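Local coordinates for pyridoxine 4-oxidase (Mesorhizobium loti, PDB 4HA6), which probably oxidises pyridoxine at its 4-hydroxymethyl group with FAD as cofactor, as a member of the GMC oxidoreductase family, at residues Ala296-Ala301 / Ala404-Gly409. Residues are numbered along the deposited sequence; the frame is centred on the assembly and turned at random.
Sequences AGNLYA and ASRTIG
The 297-301 part of strand 293-302, carrying Asn-298 and Tyr-300, runs nearly parallel to the 404-409 part of helix 392-409, which holds Ser-405, Arg-406 and Gly-409; the axes of these short segments lie 9.4 Å apart with 21° between their directions. This is the last part of the helix lying against the antiparallel sheet of the GMC oxidoreductase fold, at some distance from the flavin and the bound pyridoxamine. The polar centre is the amide oxygen of Asn-298. Ser-405 OG donates to Asn-298 OD1 at 3.0 Å, arriving in the carbonyl plane on a lone pair, while Tyr-300 OH, from the same strand, reaches Asn-298 OD1 at 2.6 Å from above that plane. Chi1 of Asn-298, -169°, sets CG opposite the backbone N and carries OD1 to Ser-405 OG, where two hydroxyls grip this buried oxygen. The other end of the amide is fixed too: ND2 donates to Leu-423 O and Glu-421 OE1, holding the group against rotation about CB-CG. Cutting the side chain back to an alanine here would probably leave both hydroxyls without their shared acceptor, Leu-423 O and Glu-421 OE1 without the amide N-H donors, and a gap against the aliphatic part of Arg-406. Arg-406 crosses Asn-298 at about a right angle, its CG 3.4 Å from Asn-298 OD1, and its chain bends at chi3 (71°) before the guanidinium, nearly perpendicular to the amide, forms a salt bridge through NE with Glu-421. That carboxylate therefore serves both Asn-298 and Arg-406. Further along the helix, Gly-409 lets the tyrosine in, since a CB on this residue would collide with the phenol oxygen. The ring also meets His-410 edge-to-face, and its hydroxyl end rests on the helix backbone, with Tyr-300 OH 3.3 Å from Gly-409 CA and 3.6 Å from Arg-406 CA.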
loop_
_atom_site.group_PDB
_atom_site.type_symbol
_atom_site.label_atom_id
_atom_site.label_comp_id
_atom_site.label_asym_id
_atom_site.label_seq_id
_atom_site.Cartn_x
_atom_site.Cartn_y
_atom_site.Cartn_z
ATOM N N ALA A 296 7.080 15.219 6.352
ATOM C CA ALA A 296 6.460 15.450 7.658
ATOM C C ALA A 296 7.260 16.480 8.445
ATOM O O ALA A 296 8.159 16.114 9.202
ATOM C CB ALA A 296 6.381 14.138 8.450
ATOM N N GLY A 297 6.938 17.762 8.269
ATOM C CA GLY A 297 5.873 18.180 7.365
ATOM C C GLY A 297 5.866 19.691 7.270
ATOM O O GLY A 297 6.662 20.360 7.936
ATOM N N ASN A 298 5.000 20.236 6.425
ATOM C CA ASN A 298 4.773 21.682 6.407
ATOM C C ASN A 298 3.944 21.983 7.675
ATOM O O ASN A 298 2.707 21.992 7.638
ATOM C CB ASN A 298 4.027 22.053 5.116
ATOM C CG ASN A 298 3.977 23.547 4.853
ATOM O OD1 ASN A 298 3.202 24.005 4.003
ATOM N ND2 ASN A 298 4.811 24.314 5.556
ATOM N N LEU A 299 4.643 22.177 8.798
ATOM C CA LEU A 299 4.052 22.241 10.138
ATOM C C LEU A 299 3.611 23.664 10.488
ATOM O O LEU A 299 4.414 24.600 10.386
ATOM C CB LEU A 299 5.104 21.796 11.163
ATOM C CG LEU A 299 4.747 21.096 12.478
ATOM C CD1 LEU A 299 5.468 21.752 13.677
ATOM C CD2 LEU A 299 3.244 20.969 12.704
ATOM N N TYR A 300 2.356 23.820 10.915
ATOM C CA TYR A 300 1.798 25.139 11.276
ATOM C C TYR A 300 1.347 25.224 12.731
ATOM O O TYR A 300 0.577 24.382 13.209
ATOM C CB TYR A 300 0.595 25.478 10.381
ATOM C CG TYR A 300 0.962 25.653 8.934
ATOM C CD1 TYR A 300 1.304 26.906 8.440
ATOM C CD2 TYR A 300 0.998 24.559 8.060
ATOM C CE1 TYR A 300 1.663 27.083 7.103
ATOM C CE2 TYR A 300 1.356 24.724 6.716
ATOM C CZ TYR A 300 1.687 25.993 6.251
ATOM O OH TYR A 300 2.042 26.182 4.933
ATOM N N ALA A 301 1.798 26.256 13.435
ATOM C CA ALA A 301 1.253 26.542 14.757
ATOM C C ALA A 301 -0.206 26.946 14.573
ATOM O O ALA A 301 -0.526 27.727 13.666
ATOM C CB ALA A 301 2.040 27.673 15.428
ATOM N N ALA A 404 3.882 23.624 -3.294
ATOM C CA ALA A 404 2.433 23.633 -3.429
ATOM C C ALA A 404 1.817 23.685 -2.040
ATOM O O ALA A 404 0.817 24.377 -1.813
ATOM C CB ALA A 404 1.952 22.418 -4.191
ATOM N N SER A 405 2.435 22.955 -1.113
ATOM C CA SER A 405 1.938 22.853 0.256
ATOM C C SER A 405 1.944 24.209 0.959
ATOM O O SER A 405 0.983 24.584 1.648
ATOM C CB SER A 405 2.805 21.867 1.050
ATOM O OG SER A 405 2.291 21.702 2.357
ATOM N N ARG A 406 3.043 24.936 0.820
ATOM C CA ARG A 406 3.143 26.226 1.483
ATOM C C ARG A 406 2.159 27.233 0.874
ATOM O O ARG A 406 1.542 28.001 1.608
ATOM C CB ARG A 406 4.587 26.725 1.461
ATOM C CG ARG A 406 5.544 25.748 2.171
ATOM C CD ARG A 406 6.946 26.311 2.268
ATOM N NE ARG A 406 6.994 27.408 3.223
ATOM C CZ ARG A 406 7.903 28.376 3.200
ATOM N NH1 ARG A 406 8.841 28.385 2.261
ATOM N NH2 ARG A 406 7.870 29.338 4.112
ATOM N N THR A 407 1.981 27.193 -0.448
ATOM C CA THR A 407 1.005 28.067 -1.110
ATOM C C THR A 407 -0.388 27.814 -0.519
ATOM O O THR A 407 -1.077 28.751 -0.091
ATOM C CB THR A 407 0.990 27.873 -2.650
ATOM O OG1 THR A 407 2.275 28.211 -3.187
ATOM C CG2 THR A 407 -0.056 28.758 -3.312
ATOM N N ILE A 408 -0.792 26.548 -0.468
ATOM C CA ILE A 408 -2.079 26.197 0.131
ATOM C C ILE A 408 -2.105 26.586 1.608
ATOM O O ILE A 408 -3.055 27.226 2.060
ATOM C CB ILE A 408 -2.415 24.707 -0.008
ATOM C CG1 ILE A 408 -2.599 24.337 -1.486
ATOM C CG2 ILE A 408 -3.683 24.383 0.792
ATOM C CD1 ILE A 408 -2.624 22.843 -1.753
ATOM N N GLY A 409 -1.061 26.210 2.348
ATOM C CA GLY A 409 -0.979 26.510 3.771
ATOM C C GLY A 409 -1.183 27.967 4.170
ATOM O O GLY A 409 -1.716 28.250 5.251
#